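PDB 3LWU: succinylglutamate desuccinylase/aspartoacylase from Shewanella frigidimarina, which binds zinc and is probably a hydrolase acting on ester bonds. Local coordinates for residues G117-V129 with S169-H183. Residues are numbered along the deposited sequence; the frame is centred on the assembly and turned at random.
Sequences GVNWNREYFDHNV and STGHRLAVNLQAMAH
Gln179, on helix 170-182, pairs its side-chain amide with both the N-H and the C=O of Phe125, and so ties a loop without regular structure to a helix of the zinc-dependent catalytic domain. The amide makes a two-bond ring with one residue: Phe125 N donates to OE1 at 2.7 Å, nearly straight at 171°, and NE2 donates to Phe125 O at 2.8 Å, each donor in the carbonyl plane on a lone pair. With CG anti to the backbone N (chi1 -175°) and the chain extended beyond it, the amide is carried out from the helix to the loop. Were Gln179 replaced by an alanine, the N-H and C=O of Phe125 would probably be left without these mates. Beyond the amide, His183 NE2 can accept from Gln179 NE2 or, if it carries the proton, give a weak, bent bond to His127 NE2.

Apolar packing continues toward the start of the helix. The CB of Ala175 lies over one face of the Tyr124 ring, a CH-pi contact 4.0 Å from the centroid, while the Tyr124 hydroxyl bonds to Gln59. Trp120 brings its ring edge to Gly171 CA, with CZ3 at 3.6 Å; its side chain lies near that of the zinc ligand His63, which also bonds to Asn119, so this end of the loop borders the metal site.

Polar groups gather at the N-terminal end of helix 170-182. Glu123, its chain bent at chi2, lays its carboxylate over a face of the His172 ring, the planes 32° apart, and its OE2 packs 3.4 Å from Gly171 CA. Ser169 is the N-cap: its OG accepts from His172 N at 3.0 Å, and a water bound to that OG donates to Glu123 OE2 at 2.7 Å.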
# COMPACT_ATOMS: atom_id res chain seq x y z
N GLY A 117 -0.86 3.26 10.87
CA GLY A 117 -0.06 2.09 11.21
C GLY A 117 -0.46 1.43 12.52
O GLY A 117 0.10 0.39 12.89
N VAL A 118 -1.46 2.01 13.22
CA VAL A 118 -1.85 1.46 14.52
C VAL A 118 -2.63 0.15 14.36
O VAL A 118 -3.59 0.06 13.59
CB VAL A 118 -2.55 2.49 15.41
CG1 VAL A 118 -2.85 1.89 16.76
CG2 VAL A 118 -1.63 3.73 15.59
N ASN A 119 -2.13 -0.87 15.07
CA ASN A 119 -2.66 -2.21 15.10
C ASN A 119 -4.08 -2.17 15.67
O ASN A 119 -4.29 -1.64 16.74
CB ASN A 119 -1.74 -3.07 15.97
CG ASN A 119 -2.10 -4.60 15.94
OD1 ASN A 119 -3.28 -4.99 15.93
ND2 ASN A 119 -1.05 -5.45 15.91
N TRP A 120 -5.06 -2.71 14.94
CA TRP A 120 -6.43 -2.63 15.36
C TRP A 120 -6.60 -3.32 16.71
O TRP A 120 -7.42 -2.91 17.51
CB TRP A 120 -7.34 -3.31 14.37
CG TRP A 120 -7.37 -2.77 12.96
CD1 TRP A 120 -7.08 -3.46 11.81
CD2 TRP A 120 -7.74 -1.45 12.55
NE1 TRP A 120 -7.26 -2.65 10.71
CE2 TRP A 120 -7.67 -1.42 11.13
CE3 TRP A 120 -8.13 -0.29 13.23
CZ2 TRP A 120 -7.96 -0.28 10.40
CZ3 TRP A 120 -8.42 0.86 12.47
CH2 TRP A 120 -8.36 0.83 11.09
N ASN A 121 -5.84 -4.39 16.95
CA ASN A 121 -5.92 -5.12 18.21
C ASN A 121 -5.13 -4.52 19.36
O ASN A 121 -4.95 -5.20 20.39
CB ASN A 121 -5.55 -6.58 18.03
CG ASN A 121 -6.15 -7.48 19.10
OD1 ASN A 121 -7.25 -7.23 19.63
ND2 ASN A 121 -5.40 -8.50 19.47
N ARG A 122 -4.67 -3.28 19.22
CA ARG A 122 -3.95 -2.57 20.29
C ARG A 122 -4.73 -1.30 20.65
O ARG A 122 -4.20 -0.42 21.28
CB ARG A 122 -2.54 -2.14 19.84
CG ARG A 122 -1.53 -3.27 19.48
CD ARG A 122 -0.66 -3.81 20.64
NE ARG A 122 -1.29 -5.02 21.18
CZ ARG A 122 -1.13 -6.27 20.71
NH1 ARG A 122 -0.30 -6.53 19.70
NH2 ARG A 122 -1.79 -7.27 21.27
N GLU A 123 -5.98 -1.22 20.26
CA GLU A 123 -6.77 -0.02 20.35
C GLU A 123 -7.84 -0.08 21.45
O GLU A 123 -8.62 0.83 21.57
CB GLU A 123 -7.49 0.20 18.99
CG GLU A 123 -6.58 0.65 17.82
CD GLU A 123 -6.14 2.13 17.93
OE1 GLU A 123 -5.42 2.47 18.87
OE2 GLU A 123 -6.49 2.97 17.09
N TYR A 124 -7.88 -1.16 22.23
CA TYR A 124 -8.93 -1.31 23.24
C TYR A 124 -8.67 -0.39 24.44
O TYR A 124 -7.57 0.17 24.61
CB TYR A 124 -9.12 -2.77 23.66
CG TYR A 124 -9.75 -3.60 22.55
CD1 TYR A 124 -11.12 -3.61 22.36
CD2 TYR A 124 -8.96 -4.31 21.66
CE1 TYR A 124 -11.69 -4.34 21.34
CE2 TYR A 124 -9.53 -5.03 20.60
CZ TYR A 124 -10.88 -5.04 20.45
OH TYR A 124 -11.42 -5.76 19.45
N PHE A 125 -9.71 -0.18 25.22
CA PHE A 125 -9.68 0.82 26.29
C PHE A 125 -9.36 0.21 27.66
O PHE A 125 -10.05 -0.72 28.10
CB PHE A 125 -11.03 1.54 26.38
CG PHE A 125 -11.12 2.54 27.50
CD1 PHE A 125 -10.22 3.60 27.58
CD2 PHE A 125 -12.13 2.46 28.45
CE1 PHE A 125 -10.32 4.54 28.59
CE2 PHE A 125 -12.22 3.39 29.46
CZ PHE A 125 -11.31 4.44 29.52
N ASP A 126 -8.34 0.76 28.32
CA ASP A 126 -7.95 0.43 29.70
C ASP A 126 -8.65 1.40 30.64
O ASP A 126 -8.41 2.59 30.58
CB ASP A 126 -6.43 0.62 29.81
CG ASP A 126 -5.88 0.39 31.24
OD1 ASP A 126 -6.62 0.08 32.20
OD2 ASP A 126 -4.64 0.52 31.37
N HIS A 127 -9.51 0.88 31.50
CA HIS A 127 -10.33 1.75 32.36
C HIS A 127 -9.57 2.47 33.48
O HIS A 127 -10.05 3.48 33.98
CB HIS A 127 -11.50 0.96 32.96
CG HIS A 127 -12.48 0.46 31.94
ND1 HIS A 127 -13.67 1.09 31.67
CD2 HIS A 127 -12.44 -0.63 31.14
CE1 HIS A 127 -14.33 0.41 30.75
NE2 HIS A 127 -13.60 -0.64 30.40
N ASN A 128 -8.39 1.96 33.87
CA ASN A 128 -7.62 2.54 35.01
C ASN A 128 -8.52 2.79 36.23
O ASN A 128 -8.57 3.90 36.75
CB ASN A 128 -6.90 3.84 34.60
N VAL A 129 -9.27 1.77 36.63
CA VAL A 129 -10.25 1.90 37.72
C VAL A 129 -9.52 2.19 39.02
O VAL A 129 -8.58 1.49 39.35
CB VAL A 129 -11.07 0.59 37.92
CG1 VAL A 129 -12.05 0.74 39.09
CG2 VAL A 129 -11.79 0.16 36.62
N SER A 169 -9.78 8.36 17.72
CA SER A 169 -9.33 7.79 16.44
C SER A 169 -10.32 6.80 15.83
O SER A 169 -11.18 6.27 16.53
CB SER A 169 -7.96 7.12 16.57
OG SER A 169 -8.07 5.98 17.38
N THR A 170 -10.16 6.53 14.54
CA THR A 170 -11.02 5.56 13.83
C THR A 170 -10.91 4.21 14.53
O THR A 170 -11.91 3.57 14.84
CB THR A 170 -10.56 5.48 12.34
OG1 THR A 170 -10.62 6.79 11.78
CG2 THR A 170 -11.35 4.52 11.51
N GLY A 171 -9.68 3.81 14.82
CA GLY A 171 -9.41 2.51 15.48
C GLY A 171 -9.94 2.44 16.91
O GLY A 171 -10.50 1.45 17.30
N HIS A 172 -9.80 3.51 17.68
CA HIS A 172 -10.37 3.55 19.03
C HIS A 172 -11.92 3.47 18.98
O HIS A 172 -12.56 2.85 19.85
CB HIS A 172 -9.93 4.80 19.82
CG HIS A 172 -8.53 4.74 20.38
ND1 HIS A 172 -7.72 5.85 20.50
CD2 HIS A 172 -7.84 3.71 20.93
CE1 HIS A 172 -6.57 5.50 21.05
NE2 HIS A 172 -6.61 4.21 21.32
N ARG A 173 -12.53 4.12 18.01
CA ARG A 173 -14.00 4.04 17.92
C ARG A 173 -14.48 2.62 17.62
O ARG A 173 -15.42 2.15 18.24
CB ARG A 173 -14.55 4.98 16.86
CG ARG A 173 -16.05 4.85 16.64
CD ARG A 173 -16.48 5.94 15.64
NE ARG A 173 -16.47 7.25 16.28
CZ ARG A 173 -17.41 7.69 17.11
NH1 ARG A 173 -18.49 6.98 17.41
NH2 ARG A 173 -17.29 8.88 17.61
N LEU A 174 -13.84 1.97 16.66
CA LEU A 174 -14.10 0.56 16.40
C LEU A 174 -13.97 -0.27 17.71
O LEU A 174 -14.90 -0.97 18.11
CB LEU A 174 -13.14 0.02 15.33
CG LEU A 174 -13.16 -1.52 15.17
CD1 LEU A 174 -14.47 -2.00 14.61
CD2 LEU A 174 -12.00 -1.94 14.33
N ALA A 175 -12.83 -0.13 18.37
CA ALA A 175 -12.47 -0.98 19.50
C ALA A 175 -13.47 -0.77 20.64
O ALA A 175 -13.98 -1.75 21.18
CB ALA A 175 -11.04 -0.72 19.93
N VAL A 176 -13.79 0.49 20.93
CA VAL A 176 -14.73 0.83 21.96
C VAL A 176 -16.13 0.23 21.72
O VAL A 176 -16.75 -0.29 22.65
CB VAL A 176 -14.79 2.37 22.16
CG1 VAL A 176 -16.01 2.77 22.93
CG2 VAL A 176 -13.55 2.82 22.87
N ASN A 177 -16.63 0.30 20.48
CA ASN A 177 -17.95 -0.24 20.16
C ASN A 177 -17.99 -1.75 20.38
O ASN A 177 -18.96 -2.31 20.89
CB ASN A 177 -18.30 0.05 18.69
CG ASN A 177 -18.96 1.39 18.50
OD1 ASN A 177 -18.39 2.31 17.90
ND2 ASN A 177 -20.17 1.49 18.95
N LEU A 178 -16.91 -2.43 20.01
CA LEU A 178 -16.83 -3.88 20.24
C LEU A 178 -16.74 -4.21 21.73
O LEU A 178 -17.35 -5.16 22.20
CB LEU A 178 -15.65 -4.49 19.50
CG LEU A 178 -15.69 -4.33 17.96
CD1 LEU A 178 -14.43 -4.94 17.34
CD2 LEU A 178 -16.96 -4.91 17.30
N GLN A 179 -15.96 -3.41 22.46
CA GLN A 179 -15.65 -3.66 23.84
C GLN A 179 -16.90 -3.47 24.70
O GLN A 179 -17.12 -4.22 25.69
CB GLN A 179 -14.51 -2.71 24.27
CG GLN A 179 -13.97 -2.91 25.68
CD GLN A 179 -12.72 -2.06 26.00
OE1 GLN A 179 -11.98 -1.62 25.10
NE2 GLN A 179 -12.46 -1.87 27.28
N ALA A 180 -17.71 -2.46 24.33
CA ALA A 180 -18.98 -2.18 25.03
C ALA A 180 -19.87 -3.40 25.03
O ALA A 180 -20.49 -3.71 26.04
CB ALA A 180 -19.71 -1.02 24.39
N MSE A 181 -19.92 -4.12 23.90
CA MSE A 181 -20.66 -5.39 23.85
C MSE A 181 -19.96 -6.50 24.64
O MSE A 181 -20.61 -7.25 25.39
CB MSE A 181 -20.88 -5.84 22.41
CG MSE A 181 -21.88 -5.00 21.65
SE MSE A 181 -22.11 -5.68 19.80
CE MSE A 181 -20.34 -5.17 19.15
N ALA A 182 -18.64 -6.61 24.51
CA ALA A 182 -17.88 -7.67 25.19
C ALA A 182 -18.04 -7.58 26.71
O ALA A 182 -18.15 -8.59 27.41
CB ALA A 182 -16.38 -7.61 24.80
N HIS A 183 -18.09 -6.35 27.21
CA HIS A 183 -18.22 -6.12 28.66
C HIS A 183 -19.53 -6.66 29.25
O HIS A 183 -19.59 -6.91 30.44
CB HIS A 183 -18.07 -4.62 28.99
CG HIS A 183 -16.66 -4.15 29.13
ND1 HIS A 183 -15.70 -4.86 29.82
CD2 HIS A 183 -16.05 -3.02 28.69
CE1 HIS A 183 -14.55 -4.20 29.78
NE2 HIS A 183 -14.74 -3.07 29.12
O HOH W 1 -5.29 5.32 17.76